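Nitroreductase family protein (Lactobacillus plantarum, PDB 4QLX) is an FMN-dependent enone reductase of bacterial fatty-acid saturation, which probably uses NADH to turn 10-oxo-(11E)-octadecenoate into 10-oxooctadecanoate. Local coordinates at residues N167-I172 and G193-K198; H23-F28 and G163-A168. All blocks are in the same frame, centred on the assembly; numbering follows the deposited sequence.

Overall arrangement
Both contacts depend on strand 165-169, at one margin of the chain's antiparallel sheet and beside the flavin. Interaction 1 pairs the end of this strand, N167 to F169, with strand 188-197, and the turn that follows reaches the flavin and the oxo acid; interaction 2 packs the FMN-binding loop 23-28 against its beginning. The contact centres lie about 8 Å apart. N167 and A168 belong to both, and a probable backbone hydrogen bond, D165 N to G197 O at 2.8 Å, ties one to the other. Together they supply much of one side of the FMN site: interaction 1 gives the backbone against one isoalloxazine face and the donors for N5 and O4, interaction 2 holds the phosphate and the O2 side. The bound 10-oxooctadecanoic acid lies across the opposite face.

Interaction 1: residues N167-I172 and G193-K198; sequences NAFSGI and GIAIGK. With FMN (flavin mononucleotide), chain C; KTC (10-oxooctadecanoic acid), chain I.
The carbonyl oxygen of N167 takes two contacts from the neighbouring strand: a hydrogen bond from A195 N at 2.8 Å and a CA-H...O contact from I194 CA at 3.5 Å. This is antiparallel pairing in the sheet of the nitroreductase fold, segments 167-169 and 193-197 running at 158° to each other. N167 with A195 and F169 with G193 are hydrogen-bonded pairs, the latter closed by G193 N to F169 O at 2.8 Å; A168 and I194 form the non-hydrogen-bonded pair between them. On the face of these two, the CD1 methyl of I194 meets the CB of A168 at 3.7 Å, and both side chains pack against L156 of helix 137-161. On the other face, the F169 CG sits between its backbone N and carbonyl carbon (chi1 68°), which swings the ring across the partner strand. G193, with no side chain, lets that ring lie over it: its CA is 4.0 Å from the F169 ring centroid, a CH-pi contact. The outer edge of strand 165-169 serves FMN. A168 O stands over the flavin, 2.9 Å from N10. Beyond the strand, G171, lacking a CB that would crowd O4, gives that atom a weak bond, and S170 N donates to FMN N5 at 3.1 Å.

Interaction 2: residues H23-F28 and G163-A168; sequences HSVRQF and GYDANA. With FMN (flavin mononucleotide), chain C; KTC (10-oxooctadecanoic acid), chain I.
V25 N donates to A166 O at 3.2 Å, the direct backbone bond that joins loop 23-28 to strand 165-169 in the nitroreductase fold. The bond is straight at the hydrogen (169°), but the donor stands 58° out of the A166 carbonyl plane. V25 O, by contrast, is buried against N167 CB without a polar partner. A weak side-chain bond runs from N167 ND2 to S24 OG, while N167 OD1 is held by Q83 NE2. Water extends the seam: one molecule accepts from A166 N and lies near H23 O and D165 OD1, while another bridges S24 OG and A168 N. D165 OD1 also forms a salt bridge with R160, so a carboxylate, able to accept from both water and arginine, serves well here. Van der Waals packing is modest. V25 CG2 rests 3.7 Å from D165 CB, the apolar pair, and the F28 ring packs against the backbone of D165 to N167, its CE2 3.6 Å from D165 O and A166 N and N167 N at its edge; beyond, F28 packs on A87 and A195. The cofactor bonds explain the loop's polar residues. S24 points both N and OG at the phosphate: N donates to FMN O1P at 2.7 Å, almost straight, and OG to O2P at 2.8 Å. R26 is extended from CG to NE, long enough to reach the pyrimidine, where NE donates to FMN O2 at 2.7 Å and NH2 weakly to N1. The R26 guanidinium lies between N167 ND2 on one face and, 3.5 Å above the opposite one, C14 of the bound oxo acid.

Interaction 1: residues N167-I172 and G193-K198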
ATOM      1  N   ASN A 167      12.032  -0.396  -6.490  1.00 19.83           N
ATOM      2  CA  ASN A 167      11.939  -1.731  -5.935  1.00 20.78           C
ATOM      3  C   ASN A 167      11.741  -1.629  -4.439  1.00 21.00           C
ATOM      4  O   ASN A 167      12.472  -0.897  -3.765  1.00 19.16           O
ATOM      5  CB  ASN A 167      13.198  -2.552  -6.253  1.00 18.16           C
ATOM      6  CG  ASN A 167      13.269  -3.852  -5.458  1.00 22.31           C
ATOM      7  OD1 ASN A 167      14.204  -4.078  -4.690  1.00 23.32           O
ATOM      8  ND2 ASN A 167      12.270  -4.710  -5.635  1.00 23.16           N
ATOM      9  N   ALA A 168      10.742  -2.343  -3.925  1.00 20.56           N
ATOM     10  CA  ALA A 168      10.558  -2.474  -2.484  1.00 17.08           C
ATOM     11  C   ALA A 168      11.334  -3.696  -2.044  1.00 19.59           C
ATOM     12  O   ALA A 168      11.414  -4.680  -2.789  1.00 22.83           O
ATOM     13  CB  ALA A 168       9.066  -2.588  -2.115  1.00 16.59           C
ATOM     14  N   PHE A 169      11.973  -3.630  -0.875  1.00 20.04           N
ATOM     15  CA  PHE A 169      12.757  -4.776  -0.408  1.00 20.42           C
ATOM     16  C   PHE A 169      12.873  -4.838   1.110  1.00 20.00           C
ATOM     17  O   PHE A 169      13.059  -3.817   1.767  1.00 25.69           O
ATOM     18  CB  PHE A 169      14.162  -4.777  -1.039  1.00 19.97           C
ATOM     19  CG  PHE A 169      15.048  -3.656  -0.573  1.00 20.97           C
ATOM     20  CD1 PHE A 169      15.056  -2.442  -1.246  1.00 18.54           C
ATOM     21  CD2 PHE A 169      15.881  -3.820   0.525  1.00 19.96           C
ATOM     22  CE1 PHE A 169      15.870  -1.410  -0.833  1.00 23.47           C
ATOM     23  CE2 PHE A 169      16.696  -2.788   0.952  1.00 23.59           C
ATOM     24  CZ  PHE A 169      16.691  -1.574   0.268  1.00 24.79           C
ATOM     25  N   SER A 170      12.755  -6.043   1.660  1.00 18.09           N
ATOM     26  CA  SER A 170      12.920  -6.248   3.091  1.00 20.37           C
ATOM     27  C   SER A 170      13.997  -7.286   3.370  1.00 24.78           C
ATOM     28  O   SER A 170      14.092  -7.796   4.487  1.00 27.46           O
ATOM     29  CB  SER A 170      11.596  -6.671   3.732  1.00 26.81           C
ATOM     30  OG  SER A 170      11.190  -7.939   3.237  1.00 30.35           O
ATOM     31  N   GLY A 171      14.820  -7.579   2.360  1.00 21.67           N
ATOM     32  CA  GLY A 171      15.945  -8.486   2.532  1.00 22.32           C
ATOM     33  C   GLY A 171      17.037  -7.761   3.289  1.00 25.66           C
ATOM     34  O   GLY A 171      17.997  -7.262   2.691  1.00 23.06           O
ATOM     35  N   ILE A 172      16.870  -7.667   4.608  1.00 24.55           N
ATOM     36  CA  ILE A 172      17.768  -6.876   5.436  1.00 26.07           C
ATOM     37  C   ILE A 172      18.153  -7.601   6.711  1.00 28.17           C
ATOM     38  O   ILE A 172      17.600  -8.640   7.033  1.00 29.29           O
ATOM     39  CB  ILE A 172      17.135  -5.524   5.811  1.00 21.25           C
ATOM     40  CG1 ILE A 172      15.832  -5.747   6.595  1.00 24.66           C
ATOM     41  CG2 ILE A 172      16.873  -4.700   4.560  1.00 21.58           C
ATOM     42  CD1 ILE A 172      15.194  -4.458   7.134  1.00 24.05           C
ATOM     43  N   GLY A 193      12.866  -1.182   2.613  1.00 21.50           N
ATOM     44  CA  GLY A 193      13.510  -0.134   1.843  1.00 19.34           C
ATOM     45  C   GLY A 193      12.792   0.059   0.518  1.00 20.15           C
ATOM     46  O   GLY A 193      12.213  -0.881  -0.034  1.00 20.89           O
ATOM     47  N   ILE A 194      12.800   1.288   0.024  1.00 16.70           N
ATOM     48  CA  ILE A 194      12.306   1.581  -1.318  1.00 17.57           C
ATOM     49  C   ILE A 194      13.464   2.156  -2.126  1.00 21.04           C
ATOM     50  O   ILE A 194      13.879   3.291  -1.890  1.00 19.38           O
ATOM     51  CB  ILE A 194      11.137   2.589  -1.323  1.00 18.57           C
ATOM     52  CG1 ILE A 194       9.973   2.144  -0.414  1.00 19.04           C
ATOM     53  CG2 ILE A 194      10.648   2.853  -2.740  1.00 17.19           C
ATOM     54  CD1 ILE A 194       9.335   0.826  -0.780  1.00 16.21           C
ATOM     55  N   ALA A 195      14.001   1.380  -3.067  1.00 19.69           N
ATOM     56  CA  ALA A 195      15.039   1.902  -3.950  1.00 17.73           C
ATOM     57  C   ALA A 195      14.382   2.614  -5.112  1.00 17.98           C
ATOM     58  O   ALA A 195      13.465   2.079  -5.706  1.00 19.92           O
ATOM     59  CB  ALA A 195      15.956   0.769  -4.453  1.00 18.87           C
ATOM     60  N   ILE A 196      14.858   3.811  -5.446  1.00 18.07           N
ATOM     61  CA  ILE A 196      14.255   4.619  -6.509  1.00 17.92           C
ATOM     62  C   ILE A 196      15.307   5.121  -7.510  1.00 22.20           C
ATOM     63  O   ILE A 196      16.415   5.499  -7.117  1.00 22.65           O
ATOM     64  CB  ILE A 196      13.510   5.854  -5.921  1.00 16.27           C
ATOM     65  CG1 ILE A 196      12.488   5.438  -4.851  1.00 18.66           C
ATOM     66  CG2 ILE A 196      12.854   6.688  -7.013  1.00 20.25           C
ATOM     67  CD1 ILE A 196      11.684   6.638  -4.263  1.00 17.78           C
ATOM     68  N   GLY A 197      14.960   5.128  -8.796  1.00 22.63           N
ATOM     69  CA  GLY A 197      15.794   5.759  -9.809  1.00 24.01           C
ATOM     70  C   GLY A 197      15.198   5.607 -11.194  1.00 25.85           C
ATOM     71  O   GLY A 197      14.056   5.171 -11.326  1.00 23.81           O
ATOM     72  N   LYS A 198      15.958   5.979 -12.224  1.00 26.03           N
ATOM     73  CA  LYS A 198      15.577   5.722 -13.615  1.00 28.07           C
ATOM     74  C   LYS A 198      15.983   4.323 -14.004  1.00 26.76           C
ATOM     75  O   LYS A 198      17.104   3.909 -13.729  1.00 26.60           O
ATOM     76  CB  LYS A 198      16.243   6.705 -14.591  1.00 30.12           C
ATOM     77  CG  LYS A 198      15.537   8.029 -14.798  1.00 35.61           C
ATOM     78  CD  LYS A 198      14.319   7.876 -15.696  1.00 36.89           C
ATOM     79  CE  LYS A 198      14.701   7.344 -17.068  1.00 46.61           C
ATOM     80  NZ  LYS A 198      13.507   7.284 -17.968  1.00 50.55           N
TER
HETATM   81  N1  FMN C 301      13.008  -7.783  -4.261  1.00 20.93           N
HETATM   82  C2  FMN C 301      14.357  -8.024  -4.102  1.00 22.16           C
HETATM   83  O2  FMN C 301      15.088  -8.128  -5.079  1.00 24.40           O
HETATM   84  N3  FMN C 301      14.912  -8.153  -2.857  1.00 23.84           N
HETATM   85  C4  FMN C 301      14.108  -8.034  -1.748  1.00 22.66           C
HETATM   86  O4  FMN C 301      14.589  -8.158  -0.630  1.00 19.85           O
HETATM   87  C4A FMN C 301      12.750  -7.806  -1.896  1.00 22.25           C
HETATM   88  N5  FMN C 301      11.962  -7.697  -0.779  1.00 26.56           N
HETATM   89  C5A FMN C 301      10.617  -7.442  -0.893  1.00 23.14           C
HETATM   90  C6  FMN C 301       9.886  -7.332   0.275  1.00 25.95           C
HETATM   91  C7  FMN C 301       8.529  -7.070   0.209  1.00 27.20           C
HETATM   92  C7M FMN C 301       7.723  -6.939   1.462  1.00 22.85           C
HETATM   93  C8  FMN C 301       7.920  -6.928  -1.025  1.00 26.73           C
HETATM   94  C8M FMN C 301       6.456  -6.636  -1.038  1.00 23.43           C
HETATM   95  C9  FMN C 301       8.662  -7.036  -2.207  1.00 22.83           C
HETATM   96  C9A FMN C 301      10.032  -7.300  -2.144  1.00 21.88           C
HETATM   97  N10 FMN C 301      10.835  -7.432  -3.286  1.00 22.42           N
HETATM   98  C10 FMN C 301      12.190  -7.676  -3.151  1.00 22.39           C
HETATM   99  C1' FMN C 301      10.276  -7.300  -4.681  1.00 17.32           C
HETATM  100  C2' FMN C 301       9.447  -8.559  -5.024  1.00 23.00           C
HETATM  101  O2' FMN C 301      10.289  -9.656  -5.306  1.00 20.43           O
HETATM  102  C3' FMN C 301       8.497  -8.327  -6.197  1.00 22.04           C
HETATM  103  O3' FMN C 301       7.510  -7.398  -5.785  1.00 20.19           O
HETATM  104  C4' FMN C 301       7.765  -9.588  -6.679  1.00 23.19           C
HETATM  105  O4' FMN C 301       8.644 -10.565  -7.196  1.00 23.78           O
HETATM  106  C5' FMN C 301       6.739  -9.225  -7.750  1.00 21.15           C
HETATM  107  O5' FMN C 301       7.354  -8.591  -8.850  1.00 19.51           O
HETATM  108  P   FMN C 301       6.909  -7.099  -9.276  1.00 20.59           P
HETATM  109  O1P FMN C 301       7.784  -6.704 -10.446  1.00 19.07           O
HETATM  110  O2P FMN C 301       7.113  -6.147  -8.110  1.00 21.75           O
HETATM  111  O3P FMN C 301       5.455  -7.071  -9.692  1.00 19.25           O
HETATM  112  O1  KTC I 301      17.278 -11.076 -12.476  1.00 53.03           O
HETATM  113  C17 KTC I 301      16.308 -10.595 -11.894  1.00 47.30           C
HETATM  114  O   KTC I 301      15.603  -9.615 -12.463  1.00 51.59           O
HETATM  115  C16 KTC I 301      15.898 -11.113 -10.537  1.00 41.81           C
HETATM  116  C15 KTC I 301      14.464 -11.614 -10.615  1.00 34.15           C
HETATM  117  C14 KTC I 301      13.707 -11.267  -9.341  1.00 35.42           C
HETATM  118  C13 KTC I 301      14.293 -11.987  -8.136  1.00 33.70           C
HETATM  119  C12 KTC I 301      13.463 -11.733  -6.888  1.00 27.05           C
HETATM  120  C11 KTC I 301      13.794 -12.761  -5.815  1.00 30.35           C
HETATM  121  C10 KTC I 301      12.976 -12.517  -4.545  1.00 26.96           C
HETATM  122  C9  KTC I 301      13.473 -11.291  -3.798  1.00 24.56           C
HETATM  123  C8  KTC I 301      12.487 -10.995  -2.697  1.00 24.35           C
HETATM  124  O2  KTC I 301      11.339 -10.653  -2.968  1.00 20.87           O
HETATM  125  C7  KTC I 301      12.925 -11.139  -1.261  1.00 25.71           C
HETATM  126  C6  KTC I 301      11.748 -10.804  -0.357  1.00 28.51           C
HETATM  127  C5  KTC I 301      12.253 -10.303   0.986  1.00 27.90           C
HETATM  128  C4  KTC I 301      12.302 -11.446   1.989  1.00 28.83           C
HETATM  129  C3  KTC I 301      13.354 -11.120   3.031  1.00 34.96           C
HETATM  130  C2  KTC I 301      12.876 -11.486   4.425  1.00 38.87           C
HETATM  131  C1  KTC I 301      14.061 -11.829   5.329  1.00 39.87           C
HETATM  132  C   KTC I 301      15.132 -10.754   5.340  1.00 37.05           C

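Interaction 2: residues H23-F28 and G163-A168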
ATOM      1  N   HIS A  23       6.692  -2.533 -12.394  1.00 20.36           N
ATOM      2  CA  HIS A  23       7.513  -3.697 -12.133  1.00 18.75           C
ATOM      3  C   HIS A  23       8.605  -3.326 -11.156  1.00 19.90           C
ATOM      4  O   HIS A  23       9.032  -2.176 -11.109  1.00 18.32           O
ATOM      5  CB  HIS A  23       8.133  -4.241 -13.438  1.00 26.65           C
ATOM      6  CG  HIS A  23       7.122  -4.628 -14.472  1.00 23.58           C
ATOM      7  ND1 HIS A  23       6.520  -5.868 -14.497  1.00 26.26           N
ATOM      8  CD2 HIS A  23       6.615  -3.943 -15.525  1.00 26.02           C
ATOM      9  CE1 HIS A  23       5.680  -5.928 -15.514  1.00 27.22           C
ATOM     10  NE2 HIS A  23       5.718  -4.772 -16.154  1.00 27.09           N
ATOM     11  N   SER A  24       9.069  -4.307 -10.394  1.00 21.89           N
ATOM     12  CA  SER A  24      10.264  -4.134  -9.600  1.00 20.54           C
ATOM     13  C   SER A  24      11.463  -3.909 -10.496  1.00 23.62           C
ATOM     14  O   SER A  24      11.832  -4.785 -11.290  1.00 22.02           O
ATOM     15  CB  SER A  24      10.501  -5.340  -8.707  1.00 20.74           C
ATOM     16  OG  SER A  24       9.704  -5.242  -7.535  1.00 21.73           O
ATOM     17  N   VAL A  25      12.066  -2.731 -10.379  1.00 22.07           N
ATOM     18  CA  VAL A  25      13.313  -2.437 -11.097  1.00 18.79           C
ATOM     19  C   VAL A  25      14.464  -2.430 -10.097  1.00 23.35           C
ATOM     20  O   VAL A  25      14.366  -1.795  -9.047  1.00 24.24           O
ATOM     21  CB  VAL A  25      13.220  -1.107 -11.854  1.00 18.46           C
ATOM     22  CG1 VAL A  25      14.557  -0.727 -12.477  1.00 25.10           C
ATOM     23  CG2 VAL A  25      12.115  -1.193 -12.921  1.00 22.19           C
ATOM     24  N   ARG A  26      15.543  -3.155 -10.414  1.00 19.89           N
ATOM     25  CA  ARG A  26      16.622  -3.371  -9.465  1.00 21.85           C
ATOM     26  C   ARG A  26      17.946  -2.775  -9.945  1.00 22.41           C
ATOM     27  O   ARG A  26      18.870  -2.577  -9.154  1.00 25.45           O
ATOM     28  CB  ARG A  26      16.789  -4.871  -9.189  1.00 26.16           C
ATOM     29  CG  ARG A  26      15.661  -5.465  -8.356  1.00 25.45           C
ATOM     30  CD  ARG A  26      15.707  -6.990  -8.309  1.00 26.25           C
ATOM     31  NE  ARG A  26      14.529  -7.520  -7.616  1.00 23.32           N
ATOM     32  CZ  ARG A  26      13.382  -7.825  -8.220  1.00 25.83           C
ATOM     33  NH1 ARG A  26      13.252  -7.667  -9.539  1.00 23.87           N
ATOM     34  NH2 ARG A  26      12.363  -8.287  -7.506  1.00 21.34           N
ATOM     35  N   GLN A  27      18.034  -2.480 -11.233  1.00 24.17           N
ATOM     36  CA  GLN A  27      19.222  -1.831 -11.776  1.00 24.77           C
ATOM     37  C   GLN A  27      18.820  -0.498 -12.347  1.00 25.04           C
ATOM     38  O   GLN A  27      18.010  -0.427 -13.270  1.00 26.95           O
ATOM     39  CB  GLN A  27      19.883  -2.689 -12.853  1.00 24.27           C
ATOM     40  CG  GLN A  27      20.355  -4.034 -12.383  1.00 31.07           C
ATOM     41  CD  GLN A  27      21.165  -4.753 -13.461  1.00 37.64           C
ATOM     42  OE1 GLN A  27      21.593  -4.142 -14.454  1.00 38.42           O
ATOM     43  NE2 GLN A  27      21.366  -6.053 -13.279  1.00 35.60           N
ATOM     44  N   PHE A  28      19.363   0.570 -11.789  1.00 23.86           N
ATOM     45  CA  PHE A  28      18.986   1.890 -12.244  1.00 25.04           C
ATOM     46  C   PHE A  28      20.118   2.525 -13.020  1.00 28.01           C
ATOM     47  O   PHE A  28      21.247   2.058 -12.963  1.00 25.62           O
ATOM     48  CB  PHE A  28      18.578   2.759 -11.052  1.00 24.76           C
ATOM     49  CG  PHE A  28      17.544   2.117 -10.185  1.00 21.27           C
ATOM     50  CD1 PHE A  28      17.920   1.301  -9.126  1.00 20.01           C
ATOM     51  CD2 PHE A  28      16.196   2.291 -10.455  1.00 21.93           C
ATOM     52  CE1 PHE A  28      16.962   0.701  -8.334  1.00 20.93           C
ATOM     53  CE2 PHE A  28      15.230   1.701  -9.668  1.00 18.93           C
ATOM     54  CZ  PHE A  28      15.610   0.899  -8.614  1.00 22.07           C
ATOM     55  N   GLY A 163       7.955   9.568 -13.230  1.00 19.33           N
ATOM     56  CA  GLY A 163       8.766   9.149 -14.359  1.00 20.52           C
ATOM     57  C   GLY A 163       9.927   8.240 -13.991  1.00 23.45           C
ATOM     58  O   GLY A 163      10.754   7.919 -14.838  1.00 26.46           O
ATOM     59  N   TYR A 164       9.977   7.814 -12.730  1.00 20.48           N
ATOM     60  CA  TYR A 164      11.017   6.918 -12.257  1.00 21.49           C
ATOM     61  C   TYR A 164      10.520   5.479 -12.168  1.00 22.98           C
ATOM     62  O   TYR A 164       9.479   5.130 -12.728  1.00 25.53           O
ATOM     63  CB  TYR A 164      11.538   7.386 -10.892  1.00 21.09           C
ATOM     64  CG  TYR A 164      12.112   8.784 -10.967  1.00 24.66           C
ATOM     65  CD1 TYR A 164      13.146   9.076 -11.852  1.00 25.23           C
ATOM     66  CD2 TYR A 164      11.624   9.810 -10.169  1.00 21.11           C
ATOM     67  CE1 TYR A 164      13.670  10.350 -11.953  1.00 25.48           C
ATOM     68  CE2 TYR A 164      12.146  11.095 -10.257  1.00 25.52           C
ATOM     69  CZ  TYR A 164      13.180  11.350 -11.150  1.00 30.20           C
ATOM     70  OH  TYR A 164      13.717  12.613 -11.252  1.00 32.21           O
ATOM     71  N   ASP A 165      11.280   4.656 -11.463  1.00 19.64           N
ATOM     72  CA  ASP A 165      10.869   3.299 -11.141  1.00 22.47           C
ATOM     73  C   ASP A 165      11.482   2.938  -9.816  1.00 21.01           C
ATOM     74  O   ASP A 165      12.235   3.731  -9.254  1.00 17.96           O
ATOM     75  CB  ASP A 165      11.282   2.314 -12.233  1.00 21.55           C
ATOM     76  CG  ASP A 165      10.279   2.269 -13.362  1.00 23.61           C
ATOM     77  OD1 ASP A 165       9.153   1.750 -13.137  1.00 26.92           O
ATOM     78  OD2 ASP A 165      10.594   2.774 -14.459  1.00 26.31           O
ATOM     79  N   ALA A 166      11.175   1.744  -9.317  1.00 19.42           N
ATOM     80  CA  ALA A 166      11.457   1.441  -7.927  1.00 17.72           C
ATOM     81  C   ALA A 166      11.359  -0.034  -7.573  1.00 18.25           C
ATOM     82  O   ALA A 166      10.688  -0.817  -8.244  1.00 20.54           O
ATOM     83  CB  ALA A 166      10.487   2.262  -7.015  1.00 15.29           C
ATOM     84  N   ASN A 167      12.032  -0.396  -6.490  1.00 19.83           N
ATOM     85  CA  ASN A 167      11.939  -1.731  -5.935  1.00 20.78           C
ATOM     86  C   ASN A 167      11.741  -1.629  -4.439  1.00 21.00           C
ATOM     87  O   ASN A 167      12.472  -0.897  -3.765  1.00 19.16           O
ATOM     88  CB  ASN A 167      13.198  -2.552  -6.253  1.00 18.16           C
ATOM     89  CG  ASN A 167      13.269  -3.852  -5.458  1.00 22.31           C
ATOM     90  OD1 ASN A 167      14.204  -4.078  -4.690  1.00 23.32           O
ATOM     91  ND2 ASN A 167      12.270  -4.710  -5.635  1.00 23.16           N
ATOM     92  N   ALA A 168      10.742  -2.343  -3.925  1.00 20.56           N
ATOM     93  CA  ALA A 168      10.558  -2.474  -2.484  1.00 17.08           C
ATOM     94  C   ALA A 168      11.334  -3.696  -2.044  1.00 19.59           C
ATOM     95  O   ALA A 168      11.414  -4.680  -2.789  1.00 22.83           O
ATOM     96  CB  ALA A 168       9.066  -2.588  -2.115  1.00 16.59           C
TER
HETATM   97  N1  FMN C 301      13.008  -7.783  -4.261  1.00 20.93           N
HETATM   98  C2  FMN C 301      14.357  -8.024  -4.102  1.00 22.16           C
HETATM   99  O2  FMN C 301      15.088  -8.128  -5.079  1.00 24.40           O
HETATM  100  N3  FMN C 301      14.912  -8.153  -2.857  1.00 23.84           N
HETATM  101  C4  FMN C 301      14.108  -8.034  -1.748  1.00 22.66           C
HETATM  102  O4  FMN C 301      14.589  -8.158  -0.630  1.00 19.85           O
HETATM  103  C4A FMN C 301      12.750  -7.806  -1.896  1.00 22.25           C
HETATM  104  N5  FMN C 301      11.962  -7.697  -0.779  1.00 26.56           N
HETATM  105  C5A FMN C 301      10.617  -7.442  -0.893  1.00 23.14           C
HETATM  106  C6  FMN C 301       9.886  -7.332   0.275  1.00 25.95           C
HETATM  107  C7  FMN C 301       8.529  -7.070   0.209  1.00 27.20           C
HETATM  108  C7M FMN C 301       7.723  -6.939   1.462  1.00 22.85           C
HETATM  109  C8  FMN C 301       7.920  -6.928  -1.025  1.00 26.73           C
HETATM  110  C8M FMN C 301       6.456  -6.636  -1.038  1.00 23.43           C
HETATM  111  C9  FMN C 301       8.662  -7.036  -2.207  1.00 22.83           C
HETATM  112  C9A FMN C 301      10.032  -7.300  -2.144  1.00 21.88           C
HETATM  113  N10 FMN C 301      10.835  -7.432  -3.286  1.00 22.42           N
HETATM  114  C10 FMN C 301      12.190  -7.676  -3.151  1.00 22.39           C
HETATM  115  C1' FMN C 301      10.276  -7.300  -4.681  1.00 17.32           C
HETATM  116  C2' FMN C 301       9.447  -8.559  -5.024  1.00 23.00           C
HETATM  117  O2' FMN C 301      10.289  -9.656  -5.306  1.00 20.43           O
HETATM  118  C3' FMN C 301       8.497  -8.327  -6.197  1.00 22.04           C
HETATM  119  O3' FMN C 301       7.510  -7.398  -5.785  1.00 20.19           O
HETATM  120  C4' FMN C 301       7.765  -9.588  -6.679  1.00 23.19           C
HETATM  121  O4' FMN C 301       8.644 -10.565  -7.196  1.00 23.78           O
HETATM  122  C5' FMN C 301       6.739  -9.225  -7.750  1.00 21.15           C
HETATM  123  O5' FMN C 301       7.354  -8.591  -8.850  1.00 19.51           O
HETATM  124  P   FMN C 301       6.909  -7.099  -9.276  1.00 20.59           P
HETATM  125  O1P FMN C 301       7.784  -6.704 -10.446  1.00 19.07           O
HETATM  126  O2P FMN C 301       7.113  -6.147  -8.110  1.00 21.75           O
HETATM  127  O3P FMN C 301       5.455  -7.071  -9.692  1.00 19.25           O
HETATM  128  O1  KTC I 301      17.278 -11.076 -12.476  1.00 53.03           O
HETATM  129  C17 KTC I 301      16.308 -10.595 -11.894  1.00 47.30           C
HETATM  130  O   KTC I 301      15.603  -9.615 -12.463  1.00 51.59           O
HETATM  131  C16 KTC I 301      15.898 -11.113 -10.537  1.00 41.81           C
HETATM  132  C15 KTC I 301      14.464 -11.614 -10.615  1.00 34.15           C
HETATM  133  C14 KTC I 301      13.707 -11.267  -9.341  1.00 35.42           C
HETATM  134  C13 KTC I 301      14.293 -11.987  -8.136  1.00 33.70           C
HETATM  135  C12 KTC I 301      13.463 -11.733  -6.888  1.00 27.05           C
HETATM  136  C11 KTC I 301      13.794 -12.761  -5.815  1.00 30.35           C
HETATM  137  C10 KTC I 301      12.976 -12.517  -4.545  1.00 26.96           C
HETATM  138  C9  KTC I 301      13.473 -11.291  -3.798  1.00 24.56           C
HETATM  139  C8  KTC I 301      12.487 -10.995  -2.697  1.00 24.35           C
HETATM  140  O2  KTC I 301      11.339 -10.653  -2.968  1.00 20.87           O
HETATM  141  C7  KTC I 301      12.925 -11.139  -1.261  1.00 25.71           C
HETATM  142  C6  KTC I 301      11.748 -10.804  -0.357  1.00 28.51           C
HETATM  143  C5  KTC I 301      12.253 -10.303   0.986  1.00 27.90           C
HETATM  144  C4  KTC I 301      12.302 -11.446   1.989  1.00 28.83           C
HETATM  145  C3  KTC I 301      13.354 -11.120   3.031  1.00 34.96           C
HETATM  146  C2  KTC I 301      12.876 -11.486   4.425  1.00 38.87           C
HETATM  147  C1  KTC I 301      14.061 -11.829   5.329  1.00 39.87           C
HETATM  148  C   KTC I 301      15.132 -10.754   5.340  1.00 37.05           C
HETATM  149  O   HOH W   1       8.769   0.491 -10.579  1.00 17.77           O
HETATM  150  O   HOH W   2       8.046  -0.778 -14.140  1.00 25.15           O
HETATM  151  O   HOH W   3       8.854  -3.387  -5.680  1.00 17.34           O